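Local coordinates for protein SUMO-1 cysteine protease S273R (African swine fever virus pig/Kenya/KEN-50/1950, PDB 6LJ9) that probably cleaves the viral pp220 and pp62 polyproteins into core-shell proteins, as a cysteine protease of the SUMO-1-protease type, and blunts host innate immune signalling, at residues Thr105-Asp116 against Arg148-Asn158; Gly166-Val174 against Ile183-Asn191. All blocks are in the same frame, centred on the assembly; numbering follows the deposited sequence.

Contact 1 (Thr105-Asp116 against Arg148-Asn158); sequences TKFFNCPFSMMD and RPCNTFGCVLN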
loop_
_atom_site.group_PDB
_atom_site.type_symbol
_atom_site.label_atom_id
_atom_site.label_comp_id
_atom_site.label_asym_id
_atom_site.label_seq_id
_atom_site.Cartn_x
_atom_site.Cartn_y
_atom_site.Cartn_z
ATOM N N THR B 105 2.552 -4.567 1.366
ATOM C CA THR B 105 1.750 -5.443 2.212
ATOM C C THR B 105 0.491 -5.965 1.531
ATOM O O THR B 105 -0.209 -6.795 2.120
ATOM C CB THR B 105 1.367 -4.717 3.504
ATOM O OG1 THR B 105 0.589 -3.554 3.188
ATOM C CG2 THR B 105 2.617 -4.291 4.263
ATOM N N LYS B 106 0.176 -5.499 0.322
ATOM C CA LYS B 106 -0.922 -6.050 -0.466
ATOM C C LYS B 106 -0.416 -6.834 -1.671
ATOM O O LYS B 106 -1.139 -6.985 -2.661
ATOM C CB LYS B 106 -1.875 -4.939 -0.914
ATOM C CG LYS B 106 -2.623 -4.262 0.224
ATOM C CD LYS B 106 -3.782 -3.421 -0.295
ATOM C CE LYS B 106 -4.536 -2.748 0.843
ATOM N NZ LYS B 106 -3.705 -1.729 1.543
ATOM N N PHE B 107 0.814 -7.335 -1.603
ATOM C CA PHE B 107 1.448 -8.056 -2.697
ATOM C C PHE B 107 1.585 -9.526 -2.326
ATOM O O PHE B 107 2.091 -9.854 -1.248
ATOM C CB PHE B 107 2.819 -7.452 -3.015
ATOM C CG PHE B 107 3.657 -8.294 -3.931
ATOM C CD1 PHE B 107 3.286 -8.484 -5.250
ATOM C CD2 PHE B 107 4.825 -8.884 -3.474
ATOM C CE1 PHE B 107 4.058 -9.255 -6.098
ATOM C CE2 PHE B 107 5.602 -9.656 -4.316
ATOM C CZ PHE B 107 5.218 -9.842 -5.630
ATOM N N PHE B 108 1.133 -10.404 -3.218
ATOM C CA PHE B 108 1.192 -11.845 -3.004
ATOM C C PHE B 108 2.357 -12.402 -3.814
ATOM O O PHE B 108 2.350 -12.342 -5.047
ATOM C CB PHE B 108 -0.125 -12.511 -3.402
ATOM C CG PHE B 108 -0.222 -13.956 -2.995
ATOM C CD1 PHE B 108 0.332 -14.952 -3.782
ATOM C CD2 PHE B 108 -0.874 -14.318 -1.828
ATOM C CE1 PHE B 108 0.245 -16.281 -3.412
ATOM C CE2 PHE B 108 -0.967 -15.648 -1.452
ATOM C CZ PHE B 108 -0.406 -16.630 -2.246
ATOM N N ASN B 109 3.355 -12.942 -3.120
ATOM C CA ASN B 109 4.503 -13.553 -3.770
ATOM C C ASN B 109 4.261 -15.053 -3.896
ATOM O O ASN B 109 3.924 -15.717 -2.911
ATOM C CB ASN B 109 5.782 -13.270 -2.984
ATOM C CG ASN B 109 5.661 -13.644 -1.523
ATOM O OD1 ASN B 109 4.874 -13.055 -0.783
ATOM N ND2 ASN B 109 6.442 -14.631 -1.097
ATOM N N CYS B 110 4.418 -15.579 -5.107
ATOM C CA CYS B 110 4.098 -16.977 -5.347
ATOM C C CYS B 110 5.093 -17.873 -4.609
ATOM O O CYS B 110 6.266 -17.510 -4.469
ATOM C CB CYS B 110 4.124 -17.278 -6.846
ATOM S SG CYS B 110 5.719 -17.007 -7.634
ATOM N N PRO B 111 4.662 -19.041 -4.107
ATOM C CA PRO B 111 5.589 -19.905 -3.359
ATOM C C PRO B 111 6.699 -20.486 -4.221
ATOM O O PRO B 111 6.751 -20.259 -5.434
ATOM C CB PRO B 111 4.676 -21.008 -2.804
ATOM C CG PRO B 111 3.316 -20.421 -2.800
ATOM C CD PRO B 111 3.269 -19.502 -3.994
ATOM N N PHE B 112 7.592 -21.255 -3.592
ATOM C CA PHE B 112 8.755 -21.774 -4.303
ATOM C C PHE B 112 8.383 -22.930 -5.225
ATOM O O PHE B 112 8.985 -23.085 -6.293
ATOM C CB PHE B 112 9.825 -22.212 -3.299
ATOM C CG PHE B 112 11.150 -22.568 -3.923
ATOM C CD1 PHE B 112 11.405 -23.858 -4.362
ATOM C CD2 PHE B 112 12.149 -21.615 -4.050
ATOM C CE1 PHE B 112 12.623 -24.186 -4.931
ATOM C CE2 PHE B 112 13.369 -21.938 -4.618
ATOM C CZ PHE B 112 13.606 -23.225 -5.058
ATOM N N SER B 113 7.398 -23.744 -4.838
ATOM C CA SER B 113 7.055 -24.918 -5.635
ATOM C C SER B 113 6.315 -24.524 -6.908
ATOM O O SER B 113 6.611 -25.036 -7.994
ATOM C CB SER B 113 6.218 -25.888 -4.803
ATOM O OG SER B 113 5.970 -27.087 -5.516
ATOM N N MET B 114 5.347 -23.615 -6.795
ATOM C CA MET B 114 4.580 -23.174 -7.953
ATOM C C MET B 114 5.283 -22.034 -8.678
ATOM O O MET B 114 4.625 -21.174 -9.274
ATOM C CB MET B 114 3.175 -22.730 -7.543
ATOM C CG MET B 114 2.268 -23.841 -7.061
ATOM S SD MET B 114 0.552 -23.292 -7.001
ATOM C CE MET B 114 0.742 -21.709 -6.184
ATOM N N MET B 115 6.613 -22.019 -8.640
ATOM C CA MET B 115 7.364 -20.909 -9.219
ATOM C C MET B 115 7.685 -21.148 -10.693
ATOM O O MET B 115 7.258 -20.378 -11.558
ATOM C CB MET B 115 8.649 -20.670 -8.421
ATOM C CG MET B 115 9.347 -19.373 -8.785
ATOM S SD MET B 115 11.030 -19.290 -8.160
ATOM C CE MET B 115 10.720 -19.535 -6.420
ATOM N N ASP B 116 8.432 -22.217 -10.994
ATOM C CA ASP B 116 8.955 -22.467 -12.340
ATOM C C ASP B 116 8.520 -23.858 -12.805
ATOM O O ASP B 116 9.354 -24.745 -12.996
ATOM C CB ASP B 116 10.481 -22.342 -12.366
ATOM C CG ASP B 116 10.992 -21.201 -11.516
ATOM O OD1 ASP B 116 10.420 -20.098 -11.595
ATOM O OD2 ASP B 116 11.972 -21.406 -10.768
ATOM N N ARG B 148 -3.335 -12.645 4.104
ATOM C CA ARG B 148 -3.701 -11.236 4.089
ATOM C C ARG B 148 -4.307 -10.907 2.736
ATOM O O ARG B 148 -3.957 -11.545 1.735
ATOM C CB ARG B 148 -2.477 -10.348 4.359
ATOM C CG ARG B 148 -1.397 -10.461 3.299
ATOM C CD ARG B 148 -0.167 -9.647 3.660
ATOM N NE ARG B 148 0.781 -9.584 2.552
ATOM C CZ ARG B 148 1.972 -8.998 2.617
ATOM N NH1 ARG B 148 2.371 -8.422 3.743
ATOM N NH2 ARG B 148 2.765 -8.989 1.555
ATOM N N PRO B 149 -5.219 -9.937 2.668
ATOM C CA PRO B 149 -5.805 -9.562 1.374
ATOM C C PRO B 149 -4.773 -8.883 0.485
ATOM O O PRO B 149 -4.130 -7.911 0.884
ATOM C CB PRO B 149 -6.939 -8.607 1.760
ATOM C CG PRO B 149 -6.530 -8.060 3.088
ATOM C CD PRO B 149 -5.807 -9.177 3.784
ATOM N N CYS B 150 -4.623 -9.407 -0.730
ATOM C CA CYS B 150 -3.657 -8.910 -1.699
ATOM C C CYS B 150 -4.375 -8.558 -2.994
ATOM O O CYS B 150 -5.174 -9.354 -3.500
ATOM C CB CYS B 150 -2.566 -9.951 -1.968
ATOM S SG CYS B 150 -1.629 -10.455 -0.507
ATOM N N ASN B 151 -4.094 -7.366 -3.522
ATOM C CA ASN B 151 -4.614 -6.934 -4.814
ATOM C C ASN B 151 -3.541 -6.927 -5.897
ATOM O O ASN B 151 -3.774 -6.392 -6.986
ATOM C CB ASN B 151 -5.268 -5.553 -4.699
ATOM C CG ASN B 151 -4.358 -4.516 -4.063
ATOM O OD1 ASN B 151 -3.150 -4.716 -3.943
ATOM N ND2 ASN B 151 -4.943 -3.393 -3.658
ATOM N N THR B 152 -2.371 -7.500 -5.622
ATOM C CA THR B 152 -1.338 -7.700 -6.627
ATOM C C THR B 152 -0.731 -9.083 -6.449
ATOM O O THR B 152 -0.587 -9.577 -5.328
ATOM C CB THR B 152 -0.228 -6.636 -6.557
ATOM O OG1 THR B 152 0.203 -6.471 -5.200
ATOM C CG2 THR B 152 -0.718 -5.304 -7.100
ATOM N N PHE B 153 -0.378 -9.701 -7.573
ATOM C CA PHE B 153 0.195 -11.038 -7.602
ATOM C C PHE B 153 1.416 -11.031 -8.508
ATOM O O PHE B 153 1.376 -10.470 -9.607
ATOM C CB PHE B 153 -0.836 -12.068 -8.092
ATOM C CG PHE B 153 -0.306 -13.471 -8.183
ATOM C CD1 PHE B 153 0.247 -13.944 -9.364
ATOM C CD2 PHE B 153 -0.377 -14.325 -7.096
ATOM C CE1 PHE B 153 0.730 -15.234 -9.453
ATOM C CE2 PHE B 153 0.105 -15.619 -7.180
ATOM C CZ PHE B 153 0.658 -16.073 -8.360
ATOM N N GLY B 154 2.498 -11.651 -8.047
ATOM C CA GLY B 154 3.731 -11.654 -8.808
ATOM C C GLY B 154 4.449 -12.987 -8.797
ATOM O O GLY B 154 4.512 -13.659 -7.765
ATOM N N CYS B 155 5.002 -13.376 -9.943
ATOM C CA CYS B 155 5.713 -14.640 -10.042
ATOM C C CYS B 155 6.687 -14.572 -11.208
ATOM O O CYS B 155 6.411 -13.940 -12.230
ATOM C CB CYS B 155 4.744 -15.813 -10.219
ATOM S SG CYS B 155 5.368 -17.386 -9.597
ATOM N N VAL B 156 7.833 -15.225 -11.033
ATOM C CA VAL B 156 8.851 -15.356 -12.069
ATOM C C VAL B 156 9.044 -16.838 -12.342
ATOM O O VAL B 156 9.263 -17.618 -11.409
ATOM C CB VAL B 156 10.181 -14.701 -11.651
ATOM C CG1 VAL B 156 11.216 -14.853 -12.753
ATOM C CG2 VAL B 156 9.970 -13.237 -11.302
ATOM N N LEU B 157 8.962 -17.228 -13.612
ATOM C CA LEU B 157 9.023 -18.632 -13.987
ATOM C C LEU B 157 10.044 -18.845 -15.097
ATOM O O LEU B 157 10.417 -17.918 -15.820
ATOM C CB LEU B 157 7.649 -19.158 -14.427
ATOM C CG LEU B 157 6.950 -18.464 -15.593
ATOM C CD1 LEU B 157 6.972 -19.346 -16.832
ATOM C CD2 LEU B 157 5.526 -18.107 -15.210
ATOM N N ASN B 158 10.487 -20.094 -15.218
ATOM C CA ASN B 158 11.485 -20.496 -16.200
ATOM C C ASN B 158 10.781 -21.174 -17.369
ATOM O O ASN B 158 10.046 -22.147 -17.175
ATOM C CB ASN B 158 12.511 -21.438 -15.568
ATOM C CG ASN B 158 13.728 -21.657 -16.445
ATOM O OD1 ASN B 158 13.714 -21.357 -17.638
ATOM N ND2 ASN B 158 14.792 -22.188 -15.854
#

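Contact 2 (Gly166-Val174 against Ile183-Asn191); sequences GKHWVAIFV and IEYFNSAGN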
loop_
_atom_site.group_PDB
_atom_site.type_symbol
_atom_site.label_atom_id
_atom_site.label_comp_id
_atom_site.label_asym_id
_atom_site.label_seq_id
_atom_site.Cartn_x
_atom_site.Cartn_y
_atom_site.Cartn_z
ATOM N N GLY B 166 17.859 -22.795 -22.925
ATOM C CA GLY B 166 17.990 -23.132 -21.521
ATOM C C GLY B 166 17.170 -22.256 -20.598
ATOM O O GLY B 166 16.006 -21.957 -20.881
ATOM N N LYS B 167 17.775 -21.841 -19.488
ATOM C CA LYS B 167 17.079 -21.033 -18.496
ATOM C C LYS B 167 16.724 -19.666 -19.065
ATOM O O LYS B 167 17.596 -18.933 -19.540
ATOM C CB LYS B 167 17.949 -20.881 -17.250
ATOM C CG LYS B 167 17.455 -19.830 -16.270
ATOM C CD LYS B 167 18.442 -19.637 -15.130
ATOM C CE LYS B 167 18.610 -20.913 -14.323
ATOM N NZ LYS B 167 19.555 -20.728 -13.186
ATOM N N HIS B 168 15.438 -19.323 -19.013
ATOM C CA HIS B 168 14.957 -18.014 -19.444
ATOM C C HIS B 168 13.823 -17.605 -18.517
ATOM O O HIS B 168 12.752 -18.219 -18.532
ATOM C CB HIS B 168 14.491 -18.036 -20.901
ATOM C CG HIS B 168 14.136 -16.685 -21.439
ATOM N ND1 HIS B 168 15.081 -15.805 -21.919
ATOM C CD2 HIS B 168 12.940 -16.062 -21.565
ATOM C CE1 HIS B 168 14.482 -14.698 -22.324
ATOM N NE2 HIS B 168 13.184 -14.828 -22.119
ATOM N N TRP B 169 14.058 -16.573 -17.711
ATOM C CA TRP B 169 13.060 -16.116 -16.758
ATOM C C TRP B 169 12.079 -15.158 -17.418
ATOM O O TRP B 169 12.472 -14.263 -18.173
ATOM C CB TRP B 169 13.728 -15.426 -15.568
ATOM C CG TRP B 169 14.669 -16.303 -14.801
ATOM C CD1 TRP B 169 16.032 -16.282 -14.847
ATOM C CD2 TRP B 169 14.315 -17.332 -13.869
ATOM N NE1 TRP B 169 16.548 -17.233 -14.001
ATOM C CE2 TRP B 169 15.514 -17.891 -13.389
ATOM C CE3 TRP B 169 13.100 -17.833 -13.395
ATOM C CZ2 TRP B 169 15.535 -18.929 -12.456
ATOM C CZ3 TRP B 169 13.121 -18.860 -12.469
ATOM C CH2 TRP B 169 14.330 -19.398 -12.011
ATOM N N VAL B 170 10.792 -15.354 -17.131
ATOM C CA VAL B 170 9.742 -14.427 -17.527
ATOM C C VAL B 170 8.891 -14.131 -16.299
ATOM O O VAL B 170 8.856 -14.903 -15.338
ATOM C CB VAL B 170 8.867 -14.970 -18.678
ATOM C CG1 VAL B 170 9.712 -15.230 -19.918
ATOM C CG2 VAL B 170 8.148 -16.232 -18.245
ATOM N N ALA B 171 8.203 -12.995 -16.339
ATOM C CA ALA B 171 7.423 -12.518 -15.209
ATOM C C ALA B 171 5.931 -12.636 -15.490
ATOM O O ALA B 171 5.485 -12.525 -16.636
ATOM C CB ALA B 171 7.771 -11.063 -14.877
ATOM N N ILE B 172 5.164 -12.871 -14.426
ATOM C CA ILE B 172 3.707 -12.865 -14.468
ATOM C C ILE B 172 3.212 -11.956 -13.353
ATOM O O ILE B 172 3.578 -12.143 -12.187
ATOM C CB ILE B 172 3.111 -14.280 -14.319
ATOM C CG1 ILE B 172 3.269 -15.069 -15.621
ATOM C CG2 ILE B 172 1.647 -14.207 -13.901
ATOM C CD1 ILE B 172 2.433 -16.335 -15.682
ATOM N N PHE B 173 2.390 -10.972 -13.709
ATOM C CA PHE B 173 1.884 -9.996 -12.755
ATOM C C PHE B 173 0.378 -9.860 -12.922
ATOM O O PHE B 173 -0.112 -9.688 -14.042
ATOM C CB PHE B 173 2.565 -8.636 -12.943
ATOM C CG PHE B 173 2.289 -7.666 -11.833
ATOM C CD1 PHE B 173 3.001 -7.731 -10.647
ATOM C CD2 PHE B 173 1.318 -6.688 -11.974
ATOM C CE1 PHE B 173 2.750 -6.841 -9.622
ATOM C CE2 PHE B 173 1.061 -5.795 -10.952
ATOM C CZ PHE B 173 1.779 -5.871 -9.774
ATOM N N VAL B 174 -0.346 -9.940 -11.810
ATOM C CA VAL B 174 -1.794 -9.773 -11.786
ATOM C C VAL B 174 -2.089 -8.504 -11.001
ATOM O O VAL B 174 -1.830 -8.435 -9.792
ATOM C CB VAL B 174 -2.503 -10.985 -11.168
ATOM C CG1 VAL B 174 -4.004 -10.746 -11.101
ATOM C CG2 VAL B 174 -2.191 -12.243 -11.962
ATOM N N ILE B 183 -4.132 -9.495 -16.201
ATOM C CA ILE B 183 -3.213 -10.610 -16.022
ATOM C C ILE B 183 -2.121 -10.450 -17.069
ATOM O O ILE B 183 -2.399 -10.490 -18.274
ATOM C CB ILE B 183 -3.930 -11.961 -16.154
ATOM C CG1 ILE B 183 -5.093 -12.038 -15.162
ATOM C CG2 ILE B 183 -2.960 -13.106 -15.926
ATOM C CD1 ILE B 183 -6.105 -13.109 -15.491
ATOM N N GLU B 184 -0.887 -10.252 -16.617
ATOM C CA GLU B 184 0.195 -9.803 -17.481
ATOM C C GLU B 184 1.291 -10.857 -17.565
ATOM O O GLU B 184 1.672 -11.455 -16.554
ATOM C CB GLU B 184 0.773 -8.480 -16.973
ATOM C CG GLU B 184 -0.287 -7.424 -16.697
ATOM C CD GLU B 184 0.246 -6.258 -15.890
ATOM O OE1 GLU B 184 1.481 -6.135 -15.764
ATOM O OE2 GLU B 184 -0.573 -5.466 -15.377
ATOM N N TYR B 185 1.788 -11.073 -18.781
ATOM C CA TYR B 185 2.925 -11.946 -19.045
ATOM C C TYR B 185 3.992 -11.126 -19.753
ATOM O O TYR B 185 3.764 -10.636 -20.864
ATOM C CB TYR B 185 2.511 -13.153 -19.895
ATOM C CG TYR B 185 3.666 -14.006 -20.381
ATOM C CD1 TYR B 185 4.305 -13.728 -21.585
ATOM C CD2 TYR B 185 4.112 -15.094 -19.643
ATOM C CE1 TYR B 185 5.355 -14.502 -22.035
ATOM C CE2 TYR B 185 5.164 -15.877 -20.088
ATOM C CZ TYR B 185 5.782 -15.574 -21.285
ATOM O OH TYR B 185 6.830 -16.342 -21.742
ATOM N N PHE B 186 5.149 -10.975 -19.115
ATOM C CA PHE B 186 6.245 -10.181 -19.657
ATOM C C PHE B 186 7.400 -11.099 -20.033
ATOM O O PHE B 186 7.918 -11.832 -19.184
ATOM C CB PHE B 186 6.706 -9.121 -18.657
ATOM C CG PHE B 186 7.931 -8.374 -19.095
ATOM C CD1 PHE B 186 7.876 -7.493 -20.164
ATOM C CD2 PHE B 186 9.139 -8.551 -18.442
ATOM C CE1 PHE B 186 9.004 -6.806 -20.572
ATOM C CE2 PHE B 186 10.269 -7.866 -18.843
ATOM C CZ PHE B 186 10.202 -6.992 -19.910
ATOM N N ASN B 187 7.795 -11.056 -21.304
ATOM C CA ASN B 187 8.965 -11.768 -21.810
ATOM C C ASN B 187 9.913 -10.727 -22.389
ATOM O O ASN B 187 9.585 -10.068 -23.381
ATOM C CB ASN B 187 8.572 -12.807 -22.862
ATOM C CG ASN B 187 9.714 -13.751 -23.217
ATOM O OD1 ASN B 187 10.882 -13.362 -23.235
ATOM N ND2 ASN B 187 9.373 -15.003 -23.502
ATOM N N SER B 188 11.086 -10.578 -21.771
ATOM C CA SER B 188 12.043 -9.577 -22.226
ATOM C C SER B 188 12.563 -9.864 -23.628
ATOM O O SER B 188 13.065 -8.950 -24.290
ATOM C CB SER B 188 13.216 -9.486 -21.250
ATOM O OG SER B 188 13.902 -10.722 -21.164
ATOM N N ALA B 189 12.458 -11.108 -24.098
ATOM C CA ALA B 189 12.921 -11.438 -25.438
ATOM C C ALA B 189 11.874 -11.153 -26.505
ATOM O O ALA B 189 12.225 -11.047 -27.685
ATOM C CB ALA B 189 13.340 -12.909 -25.503
ATOM N N GLY B 190 10.606 -11.027 -26.121
ATOM C CA GLY B 190 9.550 -10.740 -27.069
ATOM C C GLY B 190 8.860 -11.950 -27.655
ATOM O O GLY B 190 8.291 -11.849 -28.748
ATOM N N ASN B 191 8.887 -13.088 -26.968
ATOM C CA ASN B 191 8.280 -14.315 -27.462
ATOM C C ASN B 191 6.953 -14.571 -26.757
ATOM O O ASN B 191 6.816 -14.320 -25.557
ATOM C CB ASN B 191 9.220 -15.506 -27.264
ATOM C CG ASN B 191 10.488 -15.390 -28.088
ATOM O OD1 ASN B 191 10.452 -14.988 -29.251
ATOM N ND2 ASN B 191 11.619 -15.739 -27.485
#

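Contact 1 (Thr105-Asp116 against Arg148-Asn158)
Cys-110 and Cys-155 are joined covalently, SG to SG at 2.0 Å with a chi3 of 85°, just where the parallel pairing of strands 107-109 and 152-158 runs out. Ahead of the disulfide, Phe-108 N donates to Thr-152 O at 2.8 Å, Gly-154 N to Phe-108 O, and Cys-110 N to Gly-154 O. On one face of the sheet the rings of Phe-108 and Phe-153 lie side by side, rim to rim, with planes 18° apart and CD1 of Phe-108 3.4 Å from CD2 of Phe-153. On the other face Phe-107 CE1 comes within 3.6 Å of Gly-154 CA, a tight fit at a residue without a side chain. Thr-152 grips Lys-106 O twice: its N approaches nearly end-on, while OG1, 2.9 Å from that oxygen, comes from above the carbonyl plane, turned there by its place between the backbone N and the carbonyl carbon (chi1 47°). Further out, Arg-148 NH2 donates to Phe-107 O in the guanidinium plane at 3.0 Å; Ala-101 O also accepts from NH2, and Gln-139 OE1 more weakly from NE. The short edge strand is therefore tied by backbone bonds along its length, side-chain bonds from Thr-152 and Arg-148 toward its start, and a disulfide just beyond its end.

Contact 2 (Gly166-Val174 against Ile183-Asn191)
With CG anti to the backbone N in both residues (chi1 -173° in His-168, -169° in Asn-187), the imidazole and the carboxamide extend from their chains, and the side chains cross at about a right angle. His-168 NE2 donates to Asn-187 OD1 at 2.9 Å; the oxygen lies near the ring plane, whereas the donor is tilted 34° from the amide plane. From the opposite face of that plane Ala-189 N reaches the same OD1, also at 2.9 Å, making an Asx turn. Two donors thus fix the rotation of the amide, and Asn-187 ND2 adds only a weak bond to Tyr-185 OH. Val-170 packs against Asn-187 and Tyr-185: CG1 lies 3.6 Å from Asn-187 ND2, and CG2 lies 3.5 Å from Tyr-185 CE2.

Behind the site, strands 169-174 and 183-186 form an antiparallel hairpin. Ala-171 with Phe-186 and Phe-173 with Glu-184 are hydrogen-bonded pairs, the shortest link being Glu-184 N to Phe-173 O at 2.7 Å. The Glu-184 chain runs beside Phe-173, OE1 standing 3.8 Å from CD2 of that ring, and its buried carboxylate is satisfied by Tyr-239, Ser-182 and a salt bridge to Arg-243.

His-168 and Asn-187 are inferred to be catalytic together with Cys-232, which the histidine side chain touches. The geometry is consistent with a Cys-His-Asn triad, with the His, Asn, Cys chain order of Ulp1-type proteases: the asparagine oxygen, itself oriented by the Asx turn, holds the imidazole through NE2.

Contacts 1 and 2 occupy one mixed sheet, their centres about 14 Å apart, and are in series along the chain. Strand 152-158 of contact 1 lies next to strand 169-175 of contact 2, and probable hydrogen bonds join them: Cys-155 O to Ile-172 N at 2.7 Å and Phe-153 O to Val-174 N at 2.8 Å. The disulfide-bearing residue Cys-155 is thus paired directly with the hairpin that carries His-168 and Asn-187. At the end of strand 152-158, Asn-158 OD1 accepts from His-168 N; the Asn-158 side chain lies about 5 Å from that of His-168 and about 7 Å from that of the inferred nucleophile Cys-232, so contact 1 borders the active site that contact 2 helps build.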